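Local coordinates for F-actin-capping protein subunit alpha (Plasmodium berghei, PDB 7A0H) that probably caps the fast-growing barbed ends of actin filaments, blocking subunit exchange there, and forms an asymmetric homodimer, at residues 43-46 with 47-51; 17-21 with 22-26. All blocks are in the same frame, centred on the assembly; numbering follows the deposited sequence.

Contact 1: residues 43-46 with 47-51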
loop_
_atom_site.group_PDB
_atom_site.type_symbol
_atom_site.label_atom_id
_atom_site.label_comp_id
_atom_site.label_asym_id
_atom_site.label_seq_id
_atom_site.Cartn_x
_atom_site.Cartn_y
_atom_site.Cartn_z
ATOM N N ASN A 43 10.661 1.070 -24.166
ATOM C CA ASN A 43 11.562 2.142 -23.777
ATOM C C ASN A 43 10.942 3.099 -22.773
ATOM O O ASN A 43 11.640 3.560 -21.853
ATOM C CB ASN A 43 12.013 2.875 -25.037
ATOM C CG ASN A 43 12.943 2.028 -25.892
ATOM O OD1 ASN A 43 13.681 1.174 -25.368
ATOM N ND2 ASN A 43 12.874 2.212 -27.210
ATOM N N PHE A 44 9.662 3.416 -22.932
ATOM C CA PHE A 44 8.896 4.128 -21.928
ATOM C C PHE A 44 8.978 3.396 -20.602
ATOM O O PHE A 44 9.268 3.994 -19.567
ATOM C CB PHE A 44 7.442 4.236 -22.377
ATOM C CG PHE A 44 6.525 4.902 -21.404
ATOM C CD1 PHE A 44 6.459 6.278 -21.315
ATOM C CD2 PHE A 44 5.678 4.143 -20.616
ATOM C CE1 PHE A 44 5.581 6.879 -20.442
ATOM C CE2 PHE A 44 4.822 4.741 -19.742
ATOM C CZ PHE A 44 4.769 6.112 -19.663
ATOM N N ILE A 45 8.826 2.079 -20.632
ATOM C CA ILE A 45 8.883 1.330 -19.398
ATOM C C ILE A 45 10.297 1.402 -18.852
ATOM O O ILE A 45 10.494 1.594 -17.649
ATOM C CB ILE A 45 8.423 -0.111 -19.620
ATOM C CG1 ILE A 45 6.923 -0.195 -19.908
ATOM C CG2 ILE A 45 8.662 -0.979 -18.364
ATOM C CD1 ILE A 45 6.475 -1.636 -20.339
ATOM N N GLU A 46 11.306 1.238 -19.717
ATOM C CA GLU A 46 12.678 1.315 -19.240
ATOM C C GLU A 46 12.969 2.676 -18.590
ATOM O O GLU A 46 13.612 2.729 -17.556
ATOM C CB GLU A 46 13.676 1.032 -20.360
ATOM C CG GLU A 46 15.158 0.879 -19.783
ATOM C CD GLU A 46 15.890 2.199 -19.571
ATOM O OE1 GLU A 46 15.463 3.220 -20.167
ATOM O OE2 GLU A 46 16.935 2.219 -18.854
ATOM N N ASP A 47 12.483 3.779 -19.167
ATOM C CA ASP A 47 12.692 5.087 -18.561
ATOM C C ASP A 47 12.041 5.174 -17.194
ATOM O O ASP A 47 12.678 5.556 -16.206
ATOM C CB ASP A 47 12.209 6.195 -19.489
ATOM C CG ASP A 47 13.246 6.476 -20.560
ATOM O OD1 ASP A 47 14.454 6.513 -20.173
ATOM O OD2 ASP A 47 12.918 6.581 -21.761
ATOM N N ILE A 48 10.784 4.791 -17.106
ATOM C CA ILE A 48 10.088 4.855 -15.833
ATOM C C ILE A 48 10.807 4.025 -14.770
ATOM O O ILE A 48 10.862 4.396 -13.587
ATOM C CB ILE A 48 8.641 4.369 -16.002
ATOM C CG1 ILE A 48 7.789 5.508 -16.496
ATOM C CG2 ILE A 48 8.156 3.794 -14.698
ATOM C CD1 ILE A 48 6.376 5.048 -16.805
ATOM N N ILE A 49 11.338 2.878 -15.153
ATOM C CA ILE A 49 11.968 2.060 -14.138
ATOM C C ILE A 49 13.333 2.648 -13.745
ATOM O O ILE A 49 13.741 2.592 -12.584
ATOM C CB ILE A 49 12.064 0.623 -14.637
ATOM C CG1 ILE A 49 10.657 0.014 -14.685
ATOM C CG2 ILE A 49 12.860 -0.250 -13.752
ATOM C CD1 ILE A 49 10.025 -0.158 -13.280
ATOM N N SER A 50 14.079 3.203 -14.687
ATOM C CA SER A 50 15.357 3.766 -14.309
ATOM C C SER A 50 15.169 4.887 -13.298
ATOM O O SER A 50 15.964 5.032 -12.381
ATOM C CB SER A 50 16.094 4.256 -15.544
ATOM O OG SER A 50 15.359 5.296 -16.189
ATOM N N LYS A 51 14.150 5.705 -13.467
ATOM C CA LYS A 51 13.921 6.793 -12.536
ATOM C C LYS A 51 13.471 6.247 -11.195
ATOM O O LYS A 51 13.904 6.716 -10.135
ATOM C CB LYS A 51 12.883 7.743 -13.109
ATOM C CG LYS A 51 12.531 8.921 -12.205
ATOM C CD LYS A 51 13.661 9.930 -12.110
ATOM C CE LYS A 51 13.190 11.268 -11.526
ATOM N NZ LYS A 51 13.086 11.215 -10.042
#

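Contact 2: residues 17-21 with 22-26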
loop_
_atom_site.group_PDB
_atom_site.type_symbol
_atom_site.label_atom_id
_atom_site.label_comp_id
_atom_site.label_asym_id
_atom_site.label_seq_id
_atom_site.Cartn_x
_atom_site.Cartn_y
_atom_site.Cartn_z
ATOM N N SER A 17 3.144 3.147 -10.661
ATOM C CA SER A 17 3.115 4.128 -9.585
ATOM C C SER A 17 2.573 3.499 -8.320
ATOM O O SER A 17 3.112 3.685 -7.226
ATOM C CB SER A 17 2.273 5.329 -9.998
ATOM O OG SER A 17 2.094 6.231 -8.929
ATOM N N ASN A 18 1.471 2.781 -8.448
ATOM C CA ASN A 18 0.708 2.347 -7.290
ATOM C C ASN A 18 1.129 0.976 -6.782
ATOM O O ASN A 18 0.695 0.569 -5.697
ATOM C CB ASN A 18 -0.776 2.345 -7.682
ATOM C CG ASN A 18 -1.384 3.747 -7.665
ATOM O OD1 ASN A 18 -1.867 4.231 -8.680
ATOM N ND2 ASN A 18 -1.329 4.411 -6.520
ATOM N N ALA A 19 1.935 0.260 -7.545
ATOM C CA ALA A 19 2.353 -1.078 -7.171
ATOM C C ALA A 19 3.406 -1.054 -6.058
ATOM O O ALA A 19 4.339 -0.248 -6.101
ATOM C CB ALA A 19 2.891 -1.778 -8.416
ATOM N N PRO A 20 3.315 -1.945 -5.068
ATOM C CA PRO A 20 4.396 -2.055 -4.048
ATOM C C PRO A 20 5.659 -2.639 -4.660
ATOM O O PRO A 20 5.593 -3.330 -5.688
ATOM C CB PRO A 20 3.795 -2.981 -2.981
ATOM C CG PRO A 20 2.792 -3.830 -3.757
ATOM C CD PRO A 20 2.237 -2.923 -4.816
ATOM N N PRO A 21 6.834 -2.380 -4.076
ATOM C CA PRO A 21 8.070 -2.759 -4.767
ATOM C C PRO A 21 8.057 -4.211 -5.181
ATOM O O PRO A 21 8.452 -4.551 -6.293
ATOM C CB PRO A 21 9.164 -2.496 -3.725
ATOM C CG PRO A 21 8.592 -1.540 -2.756
ATOM C CD PRO A 21 7.097 -1.780 -2.752
ATOM N N GLY A 22 7.578 -5.080 -4.310
ATOM C CA GLY A 22 7.655 -6.504 -4.544
ATOM C C GLY A 22 6.831 -7.027 -5.716
ATOM O O GLY A 22 6.992 -8.197 -6.054
ATOM N N LYS A 23 5.894 -6.251 -6.252
ATOM C CA LYS A 23 5.068 -6.668 -7.382
ATOM C C LYS A 23 5.499 -6.023 -8.694
ATOM O O LYS A 23 4.889 -6.276 -9.732
ATOM C CB LYS A 23 3.592 -6.359 -7.125
ATOM C CG LYS A 23 2.966 -7.139 -5.982
ATOM C CD LYS A 23 1.524 -6.671 -5.735
ATOM C CE LYS A 23 0.751 -7.575 -4.770
ATOM N NZ LYS A 23 -0.610 -7.020 -4.488
ATOM N N VAL A 24 6.464 -5.118 -8.657
ATOM C CA VAL A 24 6.783 -4.327 -9.833
ATOM C C VAL A 24 7.296 -5.213 -10.960
ATOM O O VAL A 24 6.815 -5.143 -12.088
ATOM C CB VAL A 24 7.796 -3.238 -9.454
ATOM C CG1 VAL A 24 8.271 -2.510 -10.714
ATOM C CG2 VAL A 24 7.163 -2.313 -8.400
ATOM N N PHE A 25 8.265 -6.074 -10.656
ATOM C CA PHE A 25 8.830 -6.973 -11.646
ATOM C C PHE A 25 7.754 -7.828 -12.292
ATOM O O PHE A 25 7.683 -7.913 -13.519
ATOM C CB PHE A 25 9.892 -7.865 -11.018
ATOM C CG PHE A 25 10.553 -8.758 -12.006
ATOM C CD1 PHE A 25 11.779 -8.442 -12.561
ATOM C CD2 PHE A 25 9.912 -9.933 -12.424
ATOM C CE1 PHE A 25 12.361 -9.294 -13.491
ATOM C CE2 PHE A 25 10.486 -10.777 -13.360
ATOM C CZ PHE A 25 11.690 -10.466 -13.903
ATOM N N ASP A 26 6.943 -8.517 -11.486
ATOM C CA ASP A 26 5.864 -9.316 -12.049
ATOM C C ASP A 26 4.978 -8.413 -12.880
ATOM O O ASP A 26 4.585 -8.769 -14.004
ATOM C CB ASP A 26 5.061 -10.045 -10.977
ATOM C CG ASP A 26 5.914 -11.069 -10.180
ATOM O OD1 ASP A 26 6.946 -11.566 -10.705
ATOM O OD2 ASP A 26 5.536 -11.377 -9.023
HETATM O O HOH W 1 9.396 -7.046 -7.665
#

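Contact 1: residues 43-46 with 47-51
Asp47 O is gripped twice, by Ser50 OG at 2.7 Å and by Lys51 N, while Asp47 N reaches back across the contact to donate to Asn43 O at 2.8 Å. Serine suits its place because its short hydroxyl arm can fold back onto the carbonyl three residues earlier. Ile48 N to Phe44 O is the straightest of the four i to i+4 bonds that join the segments, with 173° at the hydrogen.

Beside that bond the apolar pair closes up. With CG of Phe44 anti to its backbone N (chi1 178°), the ring leans to the C-terminal side, where Ile48 CG1 lies over one face and Ile48 CD1 presses on the ring at 3.3 Å from Phe44 CE2. The same ring packs on Ile12 and Arg13 of helix 3-18. On the polar side, Glu46 OE1 comes within 3.4 Å of Asp47 OD1, their carboxylate planes 68° apart; this likely repulsive neighbourhood may raise their affinity for protons. Ile45 and Ile49 are buried against helix 21-35, Ile45 also against Leu94, while Asn43 and Asp47 meet solvent, the division expected of an amphipathic alpha-helix in a helical bundle.

Contact 2: residues 17-21 with 22-26
Lys23 turns its CG to the side of its own backbone N (chi1 -65°) and then runs fully extended, which carries its aliphatic shaft across the ring of Pro20, CD lying 3.7 Å from Pro20 CG. Lysine suits the site because its methylenes can pack on the proline while the ammonium group travels beyond it. Both residues also reach the second subunit, Pro20 packing on its Asn224 and Lys23 on its Asn18.

Lys23 N donates to Pro20 O at 3.0 Å, and Val24 N to Pro21 O at 3.1 Å; in the second bond the donor stands 57° out of the carbonyl plane, as befits a tight i to i+3 turn. A water donates to Pro21 O and weakly accepts from Phe25 N, bridging the two groups that a regular alpha-helical bond would join. Val24 CG2 tucks in 3.3 Å from Pro20 O and meets Ala19 CB at 4.3 Å.

Pro21, lacking an N-H, costs no hydrogen bond in this first turn, and its ring helps fix phi at a helical value. The two prolines and the backbone bonds probably make this a stiff turn, with apolar packing as its main side-chain contact.

How the contacts relate
Contact 2 comes first along the chain, at the turn from helix 3-18 into helix 21-35, and contact 1 follows within helix 39-55. Their centres lie 14 Å apart on the same side of the chain's centre, and they meet directly: Ile49 CD1 of contact 1 packs on Val24 CG1 of contact 2 at 3.9 Å. Pro21 likewise touches Tyr52, the residue directly after contact 1. The three helices form the N-terminal bundle of the capping-protein alpha fold, beside the large antiparallel sheet. Contact 2 joins this bundle to strand 223-238 of that sheet and to the second subunit, whereas contact 1 packs helix 39-55 on the other two helices; together they tie the bundle to the body of the dimer.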